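Local coordinates for protein perosamine synthetase (Caulobacter crescentus, PDB 3BN1) that makes GDP-perosamine from GDP-4-keto-6-deoxy-D-mannose and L-glutamate, as a pyridoxal phosphate-dependent aminotransferase on the route to the lipopolysaccharide O-antigen, at residues F287-V292 / E315-F320; V292-G297 / D346-P351. One frame throughout, in Å; residues are numbered along the deposited sequence.

Interaction 1: F287-V292 / E315-F320; sequences FWMYTV and ESRPVF. With AKG (2-oxoglutaric acid), chain G.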
loop_
_atom_site.group_PDB
_atom_site.type_symbol
_atom_site.label_atom_id
_atom_site.label_comp_id
_atom_site.label_asym_id
_atom_site.label_seq_id
_atom_site.Cartn_x
_atom_site.Cartn_y
_atom_site.Cartn_z
ATOM N N PHE A 287 -6.815 -13.865 -21.766
ATOM C CA PHE A 287 -7.261 -12.645 -22.426
ATOM C C PHE A 287 -7.672 -11.444 -21.559
ATOM O O PHE A 287 -8.785 -10.878 -21.671
ATOM C CB PHE A 287 -8.294 -13.012 -23.502
ATOM C CG PHE A 287 -7.675 -13.513 -24.783
ATOM C CD1 PHE A 287 -7.127 -12.616 -25.714
ATOM C CD2 PHE A 287 -7.544 -14.869 -25.027
ATOM C CE1 PHE A 287 -6.483 -13.061 -26.914
ATOM C CE2 PHE A 287 -6.953 -15.326 -26.222
ATOM C CZ PHE A 287 -6.396 -14.426 -27.157
ATOM N N TRP A 288 -6.726 -11.004 -20.726
ATOM C CA TRP A 288 -6.976 -9.805 -19.951
ATOM C C TRP A 288 -7.357 -8.686 -20.958
ATOM O O TRP A 288 -8.267 -7.862 -20.741
ATOM C CB TRP A 288 -5.711 -9.414 -19.172
ATOM C CG TRP A 288 -5.969 -8.060 -18.471
ATOM C CD1 TRP A 288 -7.072 -7.692 -17.734
ATOM C CD2 TRP A 288 -5.086 -6.936 -18.466
ATOM N NE1 TRP A 288 -6.934 -6.364 -17.309
ATOM C CE2 TRP A 288 -5.705 -5.905 -17.723
ATOM C CE3 TRP A 288 -3.883 -6.660 -19.122
ATOM C CZ2 TRP A 288 -5.137 -4.632 -17.597
ATOM C CZ3 TRP A 288 -3.275 -5.406 -18.905
ATOM C CH2 TRP A 288 -3.881 -4.439 -18.117
ATOM N N MET A 289 -6.697 -8.703 -22.115
ATOM C CA MET A 289 -6.969 -7.761 -23.183
ATOM C C MET A 289 -6.700 -8.467 -24.484
ATOM O O MET A 289 -5.693 -9.200 -24.567
ATOM C CB MET A 289 -5.910 -6.673 -23.096
ATOM C CG MET A 289 -6.012 -5.961 -21.765
ATOM S SD MET A 289 -6.509 -4.296 -21.962
ATOM C CE MET A 289 -4.856 -3.651 -21.626
ATOM N N TYR A 290 -7.580 -8.214 -25.458
ATOM C CA TYR A 290 -7.454 -8.698 -26.840
ATOM C C TYR A 290 -6.572 -7.701 -27.628
ATOM O O TYR A 290 -6.958 -6.538 -27.806
ATOM C CB TYR A 290 -8.842 -8.902 -27.457
ATOM C CG TYR A 290 -8.802 -9.583 -28.777
ATOM C CD1 TYR A 290 -8.540 -8.834 -29.969
ATOM C CD2 TYR A 290 -9.016 -10.966 -28.860
ATOM C CE1 TYR A 290 -8.530 -9.471 -31.231
ATOM C CE2 TYR A 290 -9.021 -11.609 -30.124
ATOM C CZ TYR A 290 -8.747 -10.873 -31.280
ATOM O OH TYR A 290 -8.748 -11.577 -32.473
ATOM N N THR A 291 -5.336 -8.128 -27.943
ATOM C CA THR A 291 -4.308 -7.245 -28.482
ATOM C C THR A 291 -3.940 -7.530 -29.941
ATOM O O THR A 291 -3.496 -8.621 -30.262
ATOM C CB THR A 291 -3.021 -7.244 -27.526
ATOM O OG1 THR A 291 -3.370 -6.899 -26.170
ATOM C CG2 THR A 291 -1.898 -6.282 -27.982
ATOM N N VAL A 292 -4.145 -6.557 -30.834
ATOM C CA VAL A 292 -3.752 -6.733 -32.230
ATOM C C VAL A 292 -2.532 -5.841 -32.486
ATOM O O VAL A 292 -2.231 -4.943 -31.677
ATOM C CB VAL A 292 -4.820 -6.238 -33.260
ATOM C CG1 VAL A 292 -6.091 -7.070 -33.305
ATOM C CG2 VAL A 292 -5.168 -4.776 -33.114
ATOM N N GLU A 315 -13.180 2.924 -26.119
ATOM C CA GLU A 315 -11.894 2.947 -25.417
ATOM C C GLU A 315 -10.924 1.869 -25.920
ATOM O O GLU A 315 -11.312 0.735 -26.168
ATOM C CB GLU A 315 -12.115 2.716 -23.930
ATOM C CG GLU A 315 -10.827 3.001 -23.165
ATOM C CD GLU A 315 -10.975 3.008 -21.673
ATOM O OE1 GLU A 315 -11.989 2.455 -21.183
ATOM O OE2 GLU A 315 -10.051 3.559 -21.027
ATOM N N SER A 316 -9.652 2.215 -26.055
ATOM C CA SER A 316 -8.613 1.248 -26.440
ATOM C C SER A 316 -7.359 1.804 -25.773
ATOM O O SER A 316 -7.404 2.887 -25.183
ATOM C CB SER A 316 -8.460 1.139 -27.983
ATOM O OG SER A 316 -8.105 2.348 -28.621
ATOM N N ARG A 317 -6.207 1.177 -25.919
ATOM C CA ARG A 317 -5.015 1.819 -25.348
ATOM C C ARG A 317 -3.832 1.184 -26.030
ATOM O O ARG A 317 -3.905 0.092 -26.611
ATOM C CB ARG A 317 -4.883 1.628 -23.842
ATOM C CG ARG A 317 -4.737 0.196 -23.607
ATOM C CD ARG A 317 -4.839 -0.300 -22.161
ATOM N NE ARG A 317 -3.609 -0.084 -21.412
ATOM C CZ ARG A 317 -3.509 -0.193 -20.087
ATOM N NH1 ARG A 317 -2.321 0.047 -19.532
ATOM N NH2 ARG A 317 -4.575 -0.527 -19.329
ATOM N N PRO A 318 -2.723 1.891 -25.954
ATOM C CA PRO A 318 -1.545 1.373 -26.596
ATOM C C PRO A 318 -0.949 0.228 -25.824
ATOM O O PRO A 318 -1.145 0.048 -24.602
ATOM C CB PRO A 318 -0.599 2.568 -26.598
ATOM C CG PRO A 318 -1.044 3.437 -25.483
ATOM C CD PRO A 318 -2.415 3.004 -25.038
ATOM N N VAL A 319 -0.212 -0.576 -26.570
ATOM C CA VAL A 319 0.545 -1.598 -25.853
ATOM C C VAL A 319 1.563 -0.795 -25.007
ATOM O O VAL A 319 2.031 0.284 -25.369
ATOM C CB VAL A 319 1.218 -2.542 -26.863
ATOM C CG1 VAL A 319 2.471 -3.151 -26.332
ATOM C CG2 VAL A 319 0.187 -3.635 -27.219
ATOM N N PHE A 320 1.920 -1.316 -23.860
ATOM C CA PHE A 320 2.853 -0.606 -22.987
ATOM C C PHE A 320 4.053 -0.099 -23.702
ATOM O O PHE A 320 4.572 -0.792 -24.591
ATOM C CB PHE A 320 3.413 -1.622 -22.011
ATOM C CG PHE A 320 2.369 -2.255 -21.155
ATOM C CD1 PHE A 320 1.707 -1.485 -20.220
ATOM C CD2 PHE A 320 2.124 -3.635 -21.209
ATOM C CE1 PHE A 320 0.745 -2.016 -19.400
ATOM C CE2 PHE A 320 1.164 -4.244 -20.321
ATOM C CZ PHE A 320 0.474 -3.426 -19.452
HETATM C C1 AKG G . -3.156 -0.554 -16.553
HETATM O O1 AKG G . -3.483 0.648 -16.747
HETATM O O2 AKG G . -3.342 -1.428 -17.434
HETATM C C2 AKG G . -2.558 -0.951 -15.262
HETATM O O5 AKG G . -2.355 -2.126 -15.029
HETATM C C3 AKG G . -2.188 0.155 -14.296
HETATM C C4 AKG G . -1.760 -0.405 -12.956
HETATM C C5 AKG G . -1.840 0.693 -11.930
HETATM O O3 AKG G . -1.461 0.422 -10.758
HETATM O O4 AKG G . -2.258 1.955 -12.296
#

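Interaction 2: V292-G297 / D346-P351; sequences VRLGEG and DGLNLP. With NA (sodium ion), chain F.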
loop_
_atom_site.group_PDB
_atom_site.type_symbol
_atom_site.label_atom_id
_atom_site.label_comp_id
_atom_site.label_asym_id
_atom_site.label_seq_id
_atom_site.Cartn_x
_atom_site.Cartn_y
_atom_site.Cartn_z
ATOM N N VAL A 292 -4.145 -6.557 -30.834
ATOM C CA VAL A 292 -3.752 -6.733 -32.230
ATOM C C VAL A 292 -2.532 -5.841 -32.486
ATOM O O VAL A 292 -2.231 -4.943 -31.677
ATOM C CB VAL A 292 -4.820 -6.238 -33.260
ATOM C CG1 VAL A 292 -6.091 -7.070 -33.305
ATOM C CG2 VAL A 292 -5.168 -4.776 -33.114
ATOM N N ARG A 293 -1.861 -6.067 -33.620
ATOM C CA ARG A 293 -0.768 -5.206 -34.060
ATOM C C ARG A 293 -1.298 -4.762 -35.405
ATOM O O ARG A 293 -1.828 -5.546 -36.224
ATOM C CB ARG A 293 0.624 -5.864 -34.164
ATOM C CG ARG A 293 1.009 -6.493 -32.823
ATOM C CD ARG A 293 2.355 -7.213 -32.865
ATOM N NE ARG A 293 3.379 -6.322 -33.359
ATOM C CZ ARG A 293 4.648 -6.645 -33.628
ATOM N NH1 ARG A 293 5.085 -7.872 -33.408
ATOM N NH2 ARG A 293 5.476 -5.726 -34.134
ATOM N N LEU A 294 -1.280 -3.448 -35.534
ATOM C CA LEU A 294 -1.767 -2.816 -36.723
ATOM C C LEU A 294 -0.928 -3.272 -37.884
ATOM O O LEU A 294 0.287 -3.510 -37.763
ATOM C CB LEU A 294 -1.732 -1.291 -36.585
ATOM C CG LEU A 294 -2.653 -0.790 -35.474
ATOM C CD1 LEU A 294 -3.082 0.571 -35.913
ATOM C CD2 LEU A 294 -3.860 -1.689 -35.172
ATOM N N GLY A 295 -1.615 -3.323 -39.024
ATOM C CA GLY A 295 -1.016 -3.737 -40.282
ATOM C C GLY A 295 0.004 -2.695 -40.682
ATOM O O GLY A 295 -0.199 -1.480 -40.510
ATOM N N GLU A 296 1.118 -3.167 -41.218
ATOM C CA GLU A 296 2.168 -2.216 -41.569
ATOM C C GLU A 296 1.757 -1.351 -42.741
ATOM O O GLU A 296 2.264 -0.256 -42.963
ATOM C CB GLU A 296 3.460 -2.933 -41.925
ATOM C CG GLU A 296 3.408 -4.409 -41.669
ATOM C CD GLU A 296 4.629 -5.168 -42.223
ATOM O OE1 GLU A 296 4.842 -5.105 -43.461
ATOM O OE2 GLU A 296 5.361 -5.828 -41.433
ATOM N N GLY A 297 0.837 -1.898 -43.510
ATOM C CA GLY A 297 0.346 -1.248 -44.707
ATOM C C GLY A 297 -0.474 -0.042 -44.408
ATOM O O GLY A 297 -0.734 0.736 -45.304
ATOM N N ASP A 346 3.192 -0.510 -32.839
ATOM C CA ASP A 346 1.982 -0.953 -33.520
ATOM C C ASP A 346 0.904 -1.677 -32.678
ATOM O O ASP A 346 -0.163 -2.017 -33.192
ATOM C CB ASP A 346 2.394 -1.714 -34.829
ATOM C CG ASP A 346 2.912 -3.129 -34.567
ATOM O OD1 ASP A 346 2.688 -3.667 -33.473
ATOM O OD2 ASP A 346 3.550 -3.726 -35.476
ATOM N N GLY A 347 1.177 -1.895 -31.392
ATOM C CA GLY A 347 0.310 -2.664 -30.521
ATOM C C GLY A 347 -0.924 -1.940 -30.040
ATOM O O GLY A 347 -0.822 -0.806 -29.610
ATOM N N LEU A 348 -2.089 -2.586 -30.128
ATOM C CA LEU A 348 -3.320 -1.940 -29.665
ATOM C C LEU A 348 -4.163 -2.864 -28.810
ATOM O O LEU A 348 -4.600 -3.892 -29.284
ATOM C CB LEU A 348 -4.187 -1.527 -30.856
ATOM C CG LEU A 348 -5.557 -0.875 -30.517
ATOM C CD1 LEU A 348 -5.319 0.492 -29.800
ATOM C CD2 LEU A 348 -6.415 -0.687 -31.815
ATOM N N ASN A 349 -4.467 -2.488 -27.569
ATOM C CA ASN A 349 -5.338 -3.331 -26.716
ATOM C C ASN A 349 -6.764 -2.950 -27.010
ATOM O O ASN A 349 -7.076 -1.770 -26.852
ATOM C CB ASN A 349 -5.116 -2.985 -25.238
ATOM C CG ASN A 349 -3.734 -3.307 -24.781
ATOM O OD1 ASN A 349 -3.063 -2.508 -24.105
ATOM N ND2 ASN A 349 -3.273 -4.484 -25.185
ATOM N N LEU A 350 -7.622 -3.924 -27.328
ATOM C CA LEU A 350 -9.021 -3.620 -27.661
ATOM C C LEU A 350 -9.932 -3.954 -26.459
ATOM O O LEU A 350 -9.565 -4.771 -25.629
ATOM C CB LEU A 350 -9.448 -4.553 -28.810
ATOM C CG LEU A 350 -8.830 -4.301 -30.192
ATOM C CD1 LEU A 350 -9.324 -5.312 -31.257
ATOM C CD2 LEU A 350 -9.156 -2.844 -30.480
ATOM N N PRO A 351 -11.136 -3.373 -26.359
ATOM C CA PRO A 351 -12.030 -3.717 -25.236
ATOM C C PRO A 351 -12.201 -5.242 -25.059
ATOM O O PRO A 351 -12.527 -6.009 -25.997
ATOM C CB PRO A 351 -13.373 -3.098 -25.617
ATOM C CG PRO A 351 -12.998 -1.943 -26.510
ATOM C CD PRO A 351 -11.731 -2.403 -27.290
HETATM NA NA NA F . 2.180 2.010 -41.843
HETATM O O HOH W 1 2.920 -2.899 -37.783
HETATM O O HOH W 2 2.837 2.978 -44.046
HETATM O O HOH W 3 1.641 4.176 -40.102
HETATM O O HOH W 4 1.098 0.455 -39.955
#

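Interaction 1: F287-V292 / E315-F320
The backbones of 287-292 and 315-320 run nearly at right angles, 94° between the end-to-end directions of their touching parts, and stay well apart: the CA atoms of Thr-291 and Val-319 are 7.9 Å from each other, those of Met-289 and Ser-316 9.7 Å. Side chains alone therefore span the gap, all of them buried. Where strand 290-294 meets the loop after strand 317-318, the methyl CG2 of Thr-291 presses on CG2 of Val-319 at 3.5 Å, tight for two carbons, the two side chains crossing at about a right angle. Met-289 reaches across next. Its chi1 of -62° lays CG over the rim of one face of the Trp-288 ring, and bends at chi2 and chi3 then carry the terminal methyl CE to Arg-317 CD, 3.4 Å away. Farther out, Phe-320 CZ lies at the edge of the Trp-288 ring, 4.3 Å from CZ3, while CH2 of Trp-288 lies 4.2 Å from NH2 of Arg-317.

This packing is consistent with apolar neighbours holding the arginine side chain toward an acid. The guanidinium of Arg-317 turns its edge to one carboxylate of the bound 2-oxoglutarate. The 2.4 Å between Arg-317 NH2 and O2 of the ligand is shorter than a normal hydrogen bond and its exact length doubtful; NH1 makes a weak bond to the same oxygen. That oxygen also lies in the plane of the Trp-288 ring at its edge, 3.1 Å from CH2. Trp-288 NE1 is taken up by the carbonyl of Asn-187, and Gln-215 and Arg-233 of the second subunit add hydrogen bonds to the ligand, so the pocket draws on both chains of the dimer. Between strands 290-294 and 317-318 runs strand 347-350, which bonds to each, while helix 302-311 packs against Ser-316 and Pro-318.

Interaction 2: V292-G297 / D346-P351
Val-292 and Leu-348 lie side by side and point the same way, CG2 of the valine 4.1 Å from CB of the leucine. Around this pair the small branches rest against one another: Val-292 CG1 turns to Leu-350 CD1, and from the other end Leu-294 brings CD2 against the same CB of Leu-348 at 4.3 Å. Helix 302-311 meets this leucine-rich surface, with Val-305 touching both Leu-294 and Leu-348. On the face that carries Arg-293, Gly-347 sets no side chain opposite the arginine; their CA atoms are 4.5 Å apart, normal for such a pair.

Strands 290-294 and 347-350 are antiparallel neighbours in a small sheet of this aminotransferase. Val-292 and Leu-348 form a hydrogen-bonded pair, Leu-348 N reaching Val-292 O at 2.8 Å; Arg-293 and Gly-347 form the non-hydrogen-bonded pair beside it. A further bond, from Leu-294 N to Asp-346 O, extends the ladder to the end of helix 338-346.

Asp-346, its CG between the backbone N and carbonyl carbon (chi1 76°), reaches the edge of the Arg-293 guanidinium. There a side-on salt bridge forms, Arg-293 NE to Asp-346 OD1 at 2.7 Å and nearly straight (169°), Arg-293 NH2 to Asp-346 OD2 longer at 3.1 Å, with the two planes 49° apart. Water 1 bridges Asp-346 OD2 to Leu-294 O, and Pro-109 O accepts a hydrogen bond from Arg-293 NH1. Beyond the strand, Glu-296 O binds the sodium ion at 2.5 Å, alongside three waters and Leu-298 O.

Interactions 1 and 2 lie with centres about 8 Å apart and share Val-292, the residue where strand 290-294 passes from one to the other. Their segments alternate along the chain: 287-292 leads into 292-297, then come 315-320 and finally 346-351. In the four-stranded antiparallel sheet, strand 347-350 sits between 290-294 and 317-318, so interaction 2 joins adjacent strands whereas interaction 1 links the two that flank it. Backbone contacts connect the pair directly, with Tyr-290 O 2.7 Å from Leu-350 N and Arg-317 O 2.8 Å from Asn-349 N. The chain leading through strand 290-294 thus goes from the loop at the 2-oxoglutarate pocket to the sodium-binding loop.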